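Long-range contacts in regulatory protein, TetR family (Rhodobacter sphaeroides 2.4.1, PDB 3BRU), which represses transcription of its own operon, probably by binding two operator sequences in the promoter: residues 91-96 / 109-114; 102-107 / 167-172; 126-131 / 188-193; 154-159 / 181-186. One frame throughout, in Å; residues are numbered along the deposited sequence.

Contact 1: residues 91-96 / 109-114; sequences RLLDQA and RLFTRM
Leu92, Leu93 and Ala96 meet Leu110, Phe111 and Met114 where helix 74-97, the long helix that in TetR-family repressors joins the DNA-binding head to the C-terminal domain, packs on the helix that follows it, 104-120. The pair is a splayed helical hairpin: the short segments run at 136° to each other, with axes 9.1 Å apart at closest approach. Ala96 sits at the point of nearest backbone approach. Its CB lies 3.7 Å from Phe111 CB and 3.5 Å from Met114 CE, while Leu110 CD2 rests on Ala96 CA. Phe111 carries the inner half of the contact. Its CG is anti to the backbone N (chi1 159°), which carries the ring towards Leu92 and Leu93, whose methyls reach it from different directions. Leu93 CD2 stands over one face, 4.2 Å from the ring centroid, as a CH-pi contact, whereas Leu92 CD2 comes in at the edge, in the ring plane, 3.7 Å from Phe111 CE1. Met114, modelled as selenomethionine, closes the outer half; its chain bends at chi3 (-43°), which turns CE back to within 3.4 Å of Leu92 O. Phe111 continues inward to Phe185 and Trp189 of helix 178-199, and Leu93 also touches Trp155 of helix 143-167. Segments 91-96 and 109-114 thus meet without hydrogen bonds, so their fit probably depends largely on the shapes of the side chains; the methyl near Leu92 O, whose bonds from Gln95 N and Ala96 N are weak, may add a slight electrostatic attraction.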
loop_
_atom_site.group_PDB
_atom_site.type_symbol
_atom_site.label_atom_id
_atom_site.label_comp_id
_atom_site.label_asym_id
_atom_site.label_seq_id
_atom_site.Cartn_x
_atom_site.Cartn_y
_atom_site.Cartn_z
ATOM N N ARG A 91 -13.475 -9.592 14.314
ATOM C CA ARG A 91 -13.261 -10.578 15.394
ATOM C C ARG A 91 -11.811 -10.708 15.852
ATOM O O ARG A 91 -11.531 -11.039 17.007
ATOM C CB ARG A 91 -13.834 -11.965 15.017
ATOM C CG ARG A 91 -15.344 -11.921 14.910
ATOM C CD ARG A 91 -16.011 -13.235 15.249
ATOM N NE ARG A 91 -17.448 -13.120 15.035
ATOM C CZ ARG A 91 -18.082 -13.502 13.923
ATOM N NH1 ARG A 91 -19.405 -13.326 13.833
ATOM N NH2 ARG A 91 -17.410 -14.063 12.907
ATOM N N LEU A 92 -10.881 -10.475 14.943
ATOM C CA LEU A 92 -9.498 -10.487 15.315
ATOM C C LEU A 92 -9.148 -9.226 16.135
ATOM O O LEU A 92 -8.443 -9.318 17.139
ATOM C CB LEU A 92 -8.635 -10.724 14.076
ATOM C CG LEU A 92 -7.241 -10.134 13.875
ATOM C CD1 LEU A 92 -6.316 -11.084 13.102
ATOM C CD2 LEU A 92 -7.464 -8.858 13.067
ATOM N N LEU A 93 -9.677 -8.074 15.733
ATOM C CA LEU A 93 -9.573 -6.848 16.514
ATOM C C LEU A 93 -10.243 -6.957 17.885
ATOM O O LEU A 93 -9.786 -6.342 18.841
ATOM C CB LEU A 93 -10.171 -5.650 15.743
ATOM C CG LEU A 93 -9.389 -4.988 14.595
ATOM C CD1 LEU A 93 -10.171 -3.832 13.966
ATOM C CD2 LEU A 93 -8.019 -4.496 15.047
ATOM N N ASP A 94 -11.345 -7.692 17.973
ATOM C CA ASP A 94 -12.059 -7.872 19.232
ATOM C C ASP A 94 -11.157 -8.541 20.253
ATOM O O ASP A 94 -11.167 -8.181 21.432
ATOM C CB ASP A 94 -13.292 -8.752 19.038
ATOM C CG ASP A 94 -14.448 -8.004 18.384
ATOM O OD1 ASP A 94 -14.388 -6.749 18.283
ATOM O OD2 ASP A 94 -15.425 -8.665 17.954
ATOM N N GLN A 95 -10.384 -9.522 19.779
ATOM C CA GLN A 95 -9.495 -10.310 20.636
ATOM C C GLN A 95 -8.457 -9.397 21.285
ATOM O O GLN A 95 -8.224 -9.489 22.498
ATOM C CB GLN A 95 -8.826 -11.433 19.848
ATOM C CG GLN A 95 -9.157 -12.752 20.391
ATOM C CD GLN A 95 -8.508 -13.913 19.644
ATOM O OE1 GLN A 95 -7.813 -14.724 20.241
ATOM N NE2 GLN A 95 -8.765 -14.016 18.351
ATOM N N ALA A 96 -7.877 -8.507 20.473
ATOM C CA ALA A 96 -6.845 -7.589 20.917
ATOM C C ALA A 96 -7.453 -6.376 21.644
ATOM O O ALA A 96 -7.240 -6.193 22.857
ATOM C CB ALA A 96 -5.970 -7.162 19.747
ATOM N N ARG A 109 -0.057 -3.764 20.458
ATOM C CA ARG A 109 1.088 -4.647 20.196
ATOM C C ARG A 109 0.651 -6.097 20.021
ATOM O O ARG A 109 1.206 -6.790 19.184
ATOM C CB ARG A 109 2.127 -4.539 21.308
ATOM C CG ARG A 109 2.828 -3.172 21.313
ATOM C CD ARG A 109 3.969 -3.081 22.360
ATOM N NE ARG A 109 3.605 -2.256 23.529
ATOM C CZ ARG A 109 3.295 -2.716 24.752
ATOM N NH1 ARG A 109 2.987 -1.858 25.727
ATOM N NH2 ARG A 109 3.283 -4.032 25.020
ATOM N N LEU A 110 -0.361 -6.537 20.783
ATOM C CA LEU A 110 -0.945 -7.869 20.586
ATOM C C LEU A 110 -1.548 -8.050 19.182
ATOM O O LEU A 110 -1.279 -9.038 18.531
ATOM C CB LEU A 110 -1.962 -8.217 21.682
ATOM C CG LEU A 110 -2.651 -9.583 21.524
ATOM C CD1 LEU A 110 -1.679 -10.801 21.687
ATOM C CD2 LEU A 110 -3.767 -9.695 22.501
ATOM N N PHE A 111 -2.338 -7.082 18.723
ATOM C CA PHE A 111 -2.910 -7.114 17.383
ATOM C C PHE A 111 -1.865 -7.285 16.283
ATOM O O PHE A 111 -2.023 -8.133 15.393
ATOM C CB PHE A 111 -3.778 -5.883 17.092
ATOM C CG PHE A 111 -3.945 -5.631 15.613
ATOM C CD1 PHE A 111 -4.801 -6.416 14.858
ATOM C CD2 PHE A 111 -3.192 -4.649 14.969
ATOM C CE1 PHE A 111 -4.917 -6.221 13.497
ATOM C CE2 PHE A 111 -3.300 -4.442 13.616
ATOM C CZ PHE A 111 -4.158 -5.220 12.872
ATOM N N THR A 112 -0.811 -6.489 16.331
ATOM C CA THR A 112 0.266 -6.560 15.320
ATOM C C THR A 112 1.084 -7.853 15.374
ATOM O O THR A 112 1.572 -8.336 14.355
ATOM C CB THR A 112 1.220 -5.331 15.347
ATOM O OG1 THR A 112 1.902 -5.280 16.598
ATOM C CG2 THR A 112 0.455 -4.055 15.124
ATOM N N ARG A 113 1.198 -8.403 16.567
ATOM C CA ARG A 113 1.824 -9.684 16.801
ATOM C C ARG A 113 1.012 -10.839 16.181
ATOM O O ARG A 113 1.560 -11.672 15.457
ATOM C CB ARG A 113 2.019 -9.834 18.305
ATOM C CG ARG A 113 2.817 -11.037 18.748
ATOM C CD ARG A 113 3.513 -10.735 20.083
ATOM N NE ARG A 113 4.462 -11.765 20.531
ATOM C CZ ARG A 113 5.055 -12.704 19.773
ATOM N NH1 ARG A 113 5.877 -13.588 20.356
ATOM N NH2 ARG A 113 4.836 -12.792 18.455
HETATM N N MSE A 114 -0.286 -10.853 16.468
HETATM C CA MSE A 114 -1.292 -11.744 15.883
HETATM C C MSE A 114 -1.427 -11.685 14.373
HETATM O O MSE A 114 -1.505 -12.727 13.716
HETATM C CB MSE A 114 -2.666 -11.449 16.479
HETATM C CG MSE A 114 -2.771 -11.825 17.937
HETATM SE SE MSE A 114 -4.579 -11.772 18.684
HETATM C CE MSE A 114 -5.216 -10.104 17.915
#

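Contact 2: residues 102-107 / 167-172; sequences LAPLAR and QACGEL
Glu171, standing in the loop after helix 143-167, sends its carboxylate across to the first turn of helix 104-120 and takes the backbone N-H of Leu105. The bond from Leu105 N to Glu171 OE1 is 2.9 Å long and nearly straight at 164°; it meets OE1 on the syn side, tilted 23° from the carboxylate plane. Ala103, at the N-cap position, has only a methyl side chain; the acceptor for Leu105 N comes from the remote loop. Glu171 CG lies anti to its carbonyl carbon (chi1 -84°), and the extended chain beyond it carries the carboxylate to the helix. The Glu171 and Leu105 side chains lie antiparallel alongside each other, Glu171 CB 3.7 Å from Leu105 CD1. The second oxygen, Glu171 OE2, lies 3.2 Å from Ala103 CB, and Pro104 CD is 3.5 Å from Glu171 OE1. Farther out, Cys169 SG touches Pro104 CD at 4.0 Å. The loop is shaped by a Schellman motif that ends helix 143-167: Gly170, at positive phi, is its C-prime residue, with Glu171 N bonded to Ala166 O and Gly170 N to Gln167 O. On the far side of the turn Arg107 grips Leu102 O side-on with NE and NH2, and its NH1 makes a salt bridge to Glu165. Putting a leucine in place of Glu171 would probably leave Leu105 N without this acceptor and the helix start without the nearby negative charge. A carboxylate at a helix N-terminus should interact favourably with the helix dipole, so charge may add to the single hydrogen bond.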
loop_
_atom_site.group_PDB
_atom_site.type_symbol
_atom_site.label_atom_id
_atom_site.label_comp_id
_atom_site.label_asym_id
_atom_site.label_seq_id
_atom_site.Cartn_x
_atom_site.Cartn_y
_atom_site.Cartn_z
ATOM N N LEU A 102 -5.175 -6.361 29.364
ATOM C CA LEU A 102 -4.037 -5.618 28.819
ATOM C C LEU A 102 -4.245 -4.107 28.903
ATOM O O LEU A 102 -5.384 -3.629 28.799
ATOM C CB LEU A 102 -3.698 -6.055 27.369
ATOM C CG LEU A 102 -3.434 -7.558 27.095
ATOM C CD1 LEU A 102 -3.520 -7.894 25.612
ATOM C CD2 LEU A 102 -2.116 -8.027 27.653
ATOM N N ALA A 103 -3.146 -3.365 29.089
ATOM C CA ALA A 103 -3.166 -1.905 28.979
ATOM C C ALA A 103 -3.477 -1.556 27.531
ATOM O O ALA A 103 -3.197 -2.357 26.612
ATOM C CB ALA A 103 -1.833 -1.330 29.401
ATOM N N PRO A 104 -4.094 -0.390 27.302
ATOM C CA PRO A 104 -4.349 -0.027 25.903
ATOM C C PRO A 104 -3.201 -0.248 24.884
ATOM O O PRO A 104 -3.421 -0.867 23.841
ATOM C CB PRO A 104 -4.782 1.435 25.995
ATOM C CG PRO A 104 -5.478 1.501 27.301
ATOM C CD PRO A 104 -4.657 0.606 28.239
ATOM N N LEU A 105 -1.988 0.210 25.163
ATOM C CA LEU A 105 -0.939 0.074 24.144
ATOM C C LEU A 105 -0.481 -1.350 23.951
ATOM O O LEU A 105 -0.111 -1.723 22.852
ATOM C CB LEU A 105 0.233 0.995 24.422
ATOM C CG LEU A 105 -0.108 2.492 24.259
ATOM C CD1 LEU A 105 1.086 3.299 24.683
ATOM C CD2 LEU A 105 -0.591 2.895 22.825
ATOM N N ALA A 106 -0.527 -2.147 25.021
ATOM C CA ALA A 106 -0.274 -3.576 24.897
ATOM C C ALA A 106 -1.284 -4.331 24.032
ATOM O O ALA A 106 -0.905 -5.318 23.397
ATOM C CB ALA A 106 -0.085 -4.255 26.268
ATOM N N ARG A 107 -2.548 -3.886 24.006
ATOM C CA ARG A 107 -3.546 -4.426 23.081
ATOM C C ARG A 107 -3.204 -4.139 21.618
ATOM O O ARG A 107 -3.531 -4.931 20.736
ATOM C CB ARG A 107 -4.932 -3.848 23.336
ATOM C CG ARG A 107 -5.519 -4.181 24.655
ATOM C CD ARG A 107 -6.663 -3.275 24.890
ATOM N NE ARG A 107 -6.941 -3.237 26.304
ATOM C CZ ARG A 107 -7.805 -2.396 26.871
ATOM N NH1 ARG A 107 -8.476 -1.529 26.123
ATOM N NH2 ARG A 107 -8.005 -2.435 28.186
ATOM N N GLN A 167 -4.690 7.579 26.549
ATOM C CA GLN A 167 -4.524 8.905 27.158
ATOM C C GLN A 167 -5.071 8.992 28.578
ATOM O O GLN A 167 -4.443 9.588 29.447
ATOM C CB GLN A 167 -5.179 9.983 26.303
ATOM C CG GLN A 167 -4.389 10.285 25.054
ATOM C CD GLN A 167 -4.912 11.472 24.295
ATOM O OE1 GLN A 167 -6.101 11.566 24.014
ATOM N NE2 GLN A 167 -4.019 12.377 23.931
ATOM N N ALA A 168 -6.240 8.387 28.790
ATOM C CA ALA A 168 -6.988 8.466 30.043
ATOM C C ALA A 168 -6.315 7.710 31.185
ATOM O O ALA A 168 -6.735 7.801 32.333
ATOM C CB ALA A 168 -8.424 7.967 29.835
ATOM N N CYS A 169 -5.258 6.976 30.853
ATOM C CA CYS A 169 -4.522 6.195 31.814
ATOM C C CYS A 169 -3.020 6.545 31.788
ATOM O O CYS A 169 -2.214 5.890 32.451
ATOM C CB CYS A 169 -4.773 4.695 31.563
ATOM S SG CYS A 169 -3.775 3.925 30.237
ATOM N N GLY A 170 -2.647 7.565 31.019
ATOM C CA GLY A 170 -1.275 8.082 31.021
ATOM C C GLY A 170 -0.240 7.432 30.111
ATOM O O GLY A 170 0.936 7.767 30.177
ATOM N N GLU A 171 -0.672 6.518 29.247
ATOM C CA GLU A 171 0.235 5.793 28.342
ATOM C C GLU A 171 0.626 6.595 27.110
ATOM O O GLU A 171 1.703 6.380 26.536
ATOM C CB GLU A 171 -0.402 4.477 27.882
ATOM C CG GLU A 171 -0.221 3.298 28.844
ATOM C CD GLU A 171 -0.550 1.966 28.193
ATOM O OE1 GLU A 171 -1.543 1.908 27.458
ATOM O OE2 GLU A 171 0.174 0.977 28.415
ATOM N N LEU A 172 -0.275 7.492 26.709
ATOM C CA LEU A 172 -0.099 8.400 25.595
ATOM C C LEU A 172 -0.160 9.814 26.168
ATOM O O LEU A 172 -0.903 10.064 27.119
ATOM C CB LEU A 172 -1.259 8.219 24.617
ATOM C CG LEU A 172 -1.087 8.095 23.103
ATOM C CD1 LEU A 172 -2.304 8.651 22.433
ATOM C CD2 LEU A 172 0.178 8.761 22.537
#

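Contact 3: residues 126-131 / 188-193; sequences RGCLVG and GWEGAI
Glu190 and Ile193, one turn apart on helix 178-199, face Gly127, Cys128 and Gly131 at the start of helix 129-135. Glu190 is folded: CG is anti to its carbonyl carbon and the chain bends at chi2 (-66°), which lays the carboxylate along the Cys128 side chain instead of extending it. Glu190 OE2 comes to 3.1 Å from Cys128 SG, while OE1 lies 3.3 Å from both Cys128 CB and Gly131 CA; the lack of a side chain at Gly131 permits that approach. Cys128, the N-cap residue, has SG anti to its backbone N (chi1 -177°), a position from which SG accepts a weak capping bond from Gly131 N, 3.7 Å. Ile193 divides its branches: CG2 presses on Cys128 N at 3.7 Å and on Gly127 CA, whereas CD1 lies over one face of Trp189. Trp155 of helix 143-167 touches both Cys128 and Glu190, so the acid is enclosed within the C-terminal domain, the part that binds inducers in TetR-family relatives. So buried an acid, with a thiol beside it, would tend to favour the protonated form.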
loop_
_atom_site.group_PDB
_atom_site.type_symbol
_atom_site.label_atom_id
_atom_site.label_comp_id
_atom_site.label_asym_id
_atom_site.label_seq_id
_atom_site.Cartn_x
_atom_site.Cartn_y
_atom_site.Cartn_z
ATOM N N ARG A 126 0.167 -13.709 1.648
ATOM C CA ARG A 126 -1.173 -13.165 1.730
ATOM C C ARG A 126 -1.222 -11.924 2.594
ATOM O O ARG A 126 -0.783 -11.915 3.765
ATOM C CB ARG A 126 -2.144 -14.200 2.282
ATOM C CG ARG A 126 -2.395 -15.387 1.363
ATOM C CD ARG A 126 -3.466 -16.305 1.975
ATOM N NE ARG A 126 -3.469 -17.564 1.245
ATOM C CZ ARG A 126 -4.005 -18.687 1.707
ATOM N NH1 ARG A 126 -4.593 -18.699 2.899
ATOM N NH2 ARG A 126 -3.946 -19.797 0.980
ATOM N N GLY A 127 -1.782 -10.871 2.015
ATOM C CA GLY A 127 -1.844 -9.595 2.689
ATOM C C GLY A 127 -3.242 -9.231 3.112
ATOM O O GLY A 127 -4.095 -10.099 3.371
ATOM N N CYS A 128 -3.473 -7.923 3.178
ATOM C CA CYS A 128 -4.757 -7.399 3.543
ATOM C C CYS A 128 -5.609 -7.298 2.272
ATOM O O CYS A 128 -5.166 -6.751 1.266
ATOM C CB CYS A 128 -4.591 -6.040 4.215
ATOM S SG CYS A 128 -6.170 -5.407 4.762
ATOM N N LEU A 129 -6.822 -7.830 2.323
ATOM C CA LEU A 129 -7.761 -7.698 1.208
ATOM C C LEU A 129 -8.060 -6.229 0.879
ATOM O O LEU A 129 -8.126 -5.837 -0.281
ATOM C CB LEU A 129 -9.079 -8.433 1.511
ATOM C CG LEU A 129 -10.113 -8.220 0.415
ATOM C CD1 LEU A 129 -9.725 -9.057 -0.771
ATOM C CD2 LEU A 129 -11.500 -8.565 0.856
ATOM N N VAL A 130 -8.253 -5.435 1.927
ATOM C CA VAL A 130 -8.610 -4.042 1.797
ATOM C C VAL A 130 -7.478 -3.200 1.220
ATOM O O VAL A 130 -7.699 -2.251 0.443
ATOM C CB VAL A 130 -9.138 -3.506 3.158
ATOM C CG1 VAL A 130 -9.246 -1.969 3.163
ATOM C CG2 VAL A 130 -10.480 -4.173 3.472
ATOM N N GLY A 131 -6.260 -3.548 1.597
ATOM C CA GLY A 131 -5.084 -2.889 1.042
ATOM C C GLY A 131 -4.884 -3.296 -0.393
ATOM O O GLY A 131 -4.618 -2.427 -1.243
ATOM N N GLY A 188 0.224 3.580 7.819
ATOM C CA GLY A 188 1.532 2.942 7.898
ATOM C C GLY A 188 1.496 1.433 7.926
ATOM O O GLY A 188 2.328 0.768 7.278
ATOM N N TRP A 189 0.522 0.888 8.657
ATOM C CA TRP A 189 0.351 -0.581 8.758
ATOM C C TRP A 189 -0.006 -1.278 7.448
ATOM O O TRP A 189 0.464 -2.337 7.164
ATOM C CB TRP A 189 -0.677 -0.893 9.833
ATOM C CG TRP A 189 -0.922 -2.318 10.066
ATOM C CD1 TRP A 189 -2.068 -2.990 9.800
ATOM C CD2 TRP A 189 -0.010 -3.268 10.618
ATOM N NE1 TRP A 189 -1.942 -4.315 10.167
ATOM C CE2 TRP A 189 -0.680 -4.512 10.664
ATOM C CE3 TRP A 189 1.326 -3.201 11.050
ATOM C CZ2 TRP A 189 -0.069 -5.684 11.157
ATOM C CZ3 TRP A 189 1.936 -4.367 11.540
ATOM C CH2 TRP A 189 1.233 -5.590 11.585
ATOM N N GLU A 190 -0.855 -0.662 6.646
ATOM C CA GLU A 190 -1.138 -1.182 5.307
ATOM C C GLU A 190 0.105 -1.166 4.390
ATOM O O GLU A 190 0.261 -2.054 3.530
ATOM C CB GLU A 190 -2.305 -0.416 4.659
ATOM C CG GLU A 190 -3.681 -0.736 5.223
ATOM C CD GLU A 190 -4.157 -2.186 4.956
ATOM O OE1 GLU A 190 -3.663 -2.861 4.005
ATOM O OE2 GLU A 190 -5.029 -2.666 5.717
ATOM N N GLY A 191 0.978 -0.169 4.576
ATOM C CA GLY A 191 2.198 -0.052 3.786
ATOM C C GLY A 191 3.251 -1.029 4.249
ATOM O O GLY A 191 4.069 -1.504 3.443
ATOM N N ALA A 192 3.267 -1.310 5.563
ATOM C CA ALA A 192 4.119 -2.369 6.140
ATOM C C ALA A 192 3.703 -3.769 5.616
ATOM O O ALA A 192 4.550 -4.570 5.237
ATOM C CB ALA A 192 4.098 -2.308 7.663
ATOM N N ILE A 193 2.398 -4.040 5.576
ATOM C CA ILE A 193 1.888 -5.274 4.984
ATOM C C ILE A 193 2.246 -5.408 3.505
ATOM O O ILE A 193 2.697 -6.473 3.076
ATOM C CB ILE A 193 0.396 -5.460 5.208
ATOM C CG1 ILE A 193 0.140 -5.871 6.652
ATOM C CG2 ILE A 193 -0.159 -6.579 4.297
ATOM C CD1 ILE A 193 -1.228 -5.441 7.101
#

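Contact 4: residues 154-159 / 181-186; sequences TWQRRT and LAEAFW
Trp186 of helix 178-199 reaches across to Thr159 and Trp155 of helix 143-167 through both polar and aromatic contacts. Two hydrogen bonds are linked through Thr159. Trp186 NE1 gives to Thr159 OG1 at 2.8 Å and 172°, with the oxygen almost in the indole plane, and Thr159 OG1 in turn donates to Trp155 O, 2.6 Å away. OG1 is anti to the threonine carbonyl carbon (chi1 -52°), which places it between the two partners; Trp155 O also takes Thr159 N, from the opposite face of its plane. The aromatic contact is oblique. Trp155 CB lies over the six-membered ring of Trp186, 4.0 Å from the centroid, and the two six-membered rings are inclined at 38°, with Trp155 CE3 and Trp186 CZ3 3.5 Å apart. Phe185 CD2 lies against the opposite face of Trp186, near its rim. Van der Waals contacts of aliphatic carbons with oxygens complete the interface: Ala182 CB fits 3.4 Å from Gln156 O, and the Gln156 and Glu183 side chains cross, with Gln156 OE1 3.7 Å from Glu183 CG. The polar ends of these two turn to the second subunit, where Gln156 OE1 bonds Arg195 and Glu183 OE1 bonds Ser207. Replacing Trp186 by a leucine would probably deprive Thr159 OG1 of its donor and open a gap between Trp155 and Phe185. Helix 74-97 flanks the site, with Tyr85 and Phe89 on Trp155 and Phe97 on Thr159, while helix 104-120 backs Phe185 through Leu108 and Thr112; the crossing thus lies between these two helices and the subunit interface.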
loop_
_atom_site.group_PDB
_atom_site.type_symbol
_atom_site.label_atom_id
_atom_site.label_comp_id
_atom_site.label_asym_id
_atom_site.label_seq_id
_atom_site.Cartn_x
_atom_site.Cartn_y
_atom_site.Cartn_z
ATOM N N THR A 154 -13.783 2.271 9.885
ATOM C CA THR A 154 -14.164 1.490 11.058
ATOM C C THR A 154 -12.959 1.114 11.901
ATOM O O THR A 154 -12.967 1.295 13.128
ATOM C CB THR A 154 -14.958 0.200 10.675
ATOM O OG1 THR A 154 -16.169 0.602 10.032
ATOM C CG2 THR A 154 -15.320 -0.671 11.932
ATOM N N TRP A 155 -11.926 0.589 11.243
ATOM C CA TRP A 155 -10.706 0.222 11.916
ATOM C C TRP A 155 -10.084 1.412 12.651
ATOM O O TRP A 155 -9.627 1.270 13.815
ATOM C CB TRP A 155 -9.742 -0.369 10.923
ATOM C CG TRP A 155 -10.211 -1.657 10.292
ATOM C CD1 TRP A 155 -11.254 -2.472 10.703
ATOM C CD2 TRP A 155 -9.631 -2.303 9.154
ATOM N NE1 TRP A 155 -11.359 -3.566 9.868
ATOM C CE2 TRP A 155 -10.376 -3.493 8.917
ATOM C CE3 TRP A 155 -8.546 -1.991 8.302
ATOM C CZ2 TRP A 155 -10.080 -4.361 7.854
ATOM C CZ3 TRP A 155 -8.243 -2.863 7.249
ATOM C CH2 TRP A 155 -9.006 -4.033 7.037
ATOM N N GLN A 156 -10.067 2.569 11.979
ATOM C CA GLN A 156 -9.556 3.816 12.529
ATOM C C GLN A 156 -10.346 4.306 13.740
ATOM O O GLN A 156 -9.758 4.739 14.712
ATOM C CB GLN A 156 -9.535 4.903 11.433
ATOM C CG GLN A 156 -8.376 4.770 10.461
ATOM C CD GLN A 156 -8.437 5.733 9.270
ATOM O OE1 GLN A 156 -7.690 5.557 8.309
ATOM N NE2 GLN A 156 -9.332 6.732 9.316
ATOM N N ARG A 157 -11.667 4.227 13.687
ATOM C CA ARG A 157 -12.520 4.587 14.835
ATOM C C ARG A 157 -12.264 3.693 16.060
ATOM O O ARG A 157 -12.308 4.159 17.210
ATOM C CB ARG A 157 -13.993 4.442 14.466
ATOM C CG ARG A 157 -14.702 5.708 14.232
ATOM C CD ARG A 157 -16.213 5.468 13.939
ATOM N NE ARG A 157 -16.433 5.059 12.549
ATOM C CZ ARG A 157 -16.888 3.863 12.177
ATOM N NH1 ARG A 157 -17.227 2.923 13.088
ATOM N NH2 ARG A 157 -17.007 3.609 10.881
ATOM N N ARG A 158 -12.033 2.403 15.832
ATOM C CA ARG A 158 -11.778 1.498 16.958
ATOM C C ARG A 158 -10.423 1.821 17.598
ATOM O O ARG A 158 -10.278 1.789 18.814
ATOM C CB ARG A 158 -11.834 0.037 16.516
ATOM C CG ARG A 158 -13.206 -0.392 16.047
ATOM C CD ARG A 158 -13.225 -1.899 15.777
ATOM N NE ARG A 158 -13.130 -2.668 17.019
ATOM C CZ ARG A 158 -13.344 -3.984 17.128
ATOM N NH1 ARG A 158 -13.663 -4.721 16.056
ATOM N NH2 ARG A 158 -13.253 -4.556 18.322
ATOM N N THR A 159 -9.458 2.174 16.749
ATOM C CA THR A 159 -8.085 2.463 17.141
ATOM C C THR A 159 -7.960 3.802 17.883
ATOM O O THR A 159 -7.248 3.869 18.877
ATOM C CB THR A 159 -7.171 2.381 15.909
ATOM O OG1 THR A 159 -7.423 1.127 15.278
ATOM C CG2 THR A 159 -5.691 2.465 16.257
ATOM N N LEU A 181 -3.484 10.065 15.039
ATOM C CA LEU A 181 -2.594 8.938 15.286
ATOM C C LEU A 181 -3.198 7.601 14.777
ATOM O O LEU A 181 -2.503 6.795 14.136
ATOM C CB LEU A 181 -2.259 8.899 16.764
ATOM C CG LEU A 181 -0.919 8.245 17.064
ATOM C CD1 LEU A 181 0.205 8.999 16.390
ATOM C CD2 LEU A 181 -0.754 8.173 18.572
ATOM N N ALA A 182 -4.501 7.412 14.983
ATOM C CA ALA A 182 -5.199 6.221 14.473
ATOM C C ALA A 182 -5.119 6.150 12.947
ATOM O O ALA A 182 -4.959 5.073 12.393
ATOM C CB ALA A 182 -6.658 6.196 14.938
ATOM N N GLU A 183 -5.254 7.311 12.279
ATOM C CA GLU A 183 -5.186 7.361 10.859
ATOM C C GLU A 183 -3.756 7.096 10.419
ATOM O O GLU A 183 -3.536 6.323 9.486
ATOM C CB GLU A 183 -5.694 8.696 10.300
ATOM C CG GLU A 183 -5.735 8.658 8.768
ATOM C CD GLU A 183 -6.196 9.948 8.126
ATOM O OE1 GLU A 183 -6.304 10.970 8.846
ATOM O OE2 GLU A 183 -6.432 9.947 6.893
ATOM N N ALA A 184 -2.783 7.734 11.065
ATOM C CA ALA A 184 -1.394 7.453 10.720
ATOM C C ALA A 184 -1.029 5.980 10.955
ATOM O O ALA A 184 -0.371 5.410 10.099
ATOM C CB ALA A 184 -0.438 8.371 11.436
ATOM N N PHE A 185 -1.483 5.355 12.065
ATOM C CA PHE A 185 -1.306 3.899 12.253
ATOM C C PHE A 185 -1.802 3.054 11.056
ATOM O O PHE A 185 -1.059 2.211 10.559
ATOM C CB PHE A 185 -1.947 3.347 13.550
ATOM C CG PHE A 185 -1.717 1.854 13.741
ATOM C CD1 PHE A 185 -0.556 1.392 14.347
ATOM C CD2 PHE A 185 -2.608 0.916 13.232
ATOM C CE1 PHE A 185 -0.311 0.008 14.489
ATOM C CE2 PHE A 185 -2.363 -0.464 13.352
ATOM C CZ PHE A 185 -1.210 -0.915 13.993
ATOM N N TRP A 186 -3.040 3.268 10.612
ATOM C CA TRP A 186 -3.603 2.458 9.521
ATOM C C TRP A 186 -2.988 2.730 8.140
ATOM O O TRP A 186 -2.826 1.783 7.326
ATOM C CB TRP A 186 -5.154 2.478 9.523
ATOM C CG TRP A 186 -5.646 1.600 10.659
ATOM C CD1 TRP A 186 -6.043 2.012 11.893
ATOM C CD2 TRP A 186 -5.667 0.161 10.682
ATOM N NE1 TRP A 186 -6.328 0.911 12.694
ATOM C CE2 TRP A 186 -6.103 -0.231 11.972
ATOM C CE3 TRP A 186 -5.361 -0.837 9.730
ATOM C CZ2 TRP A 186 -6.277 -1.579 12.331
ATOM C CZ3 TRP A 186 -5.507 -2.178 10.096
ATOM C CH2 TRP A 186 -5.966 -2.530 11.383
#

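How the contacts relate
Contacts 3 and 4 are the buried ones: they share helix 178-199, meet at Trp155 and both touch the second subunit. Contacts 1 and 2 are partly buried and share helix 104-120; contact 2 is the outlying one, its centre about 23 Å from that of the chain. Chemistry follows place. Contact 1 is apolar, contact 2 rests on a carboxylate at a helix start, contact 3 encloses an acid beside a thiol, and contact 4 combines an indole hydrogen bond with ring packing. The Asp94–Arg158 salt bridge and the Phe111–Trp186 ring contact join contacts 1 and 4, whereas contacts 2 and 3 do not touch.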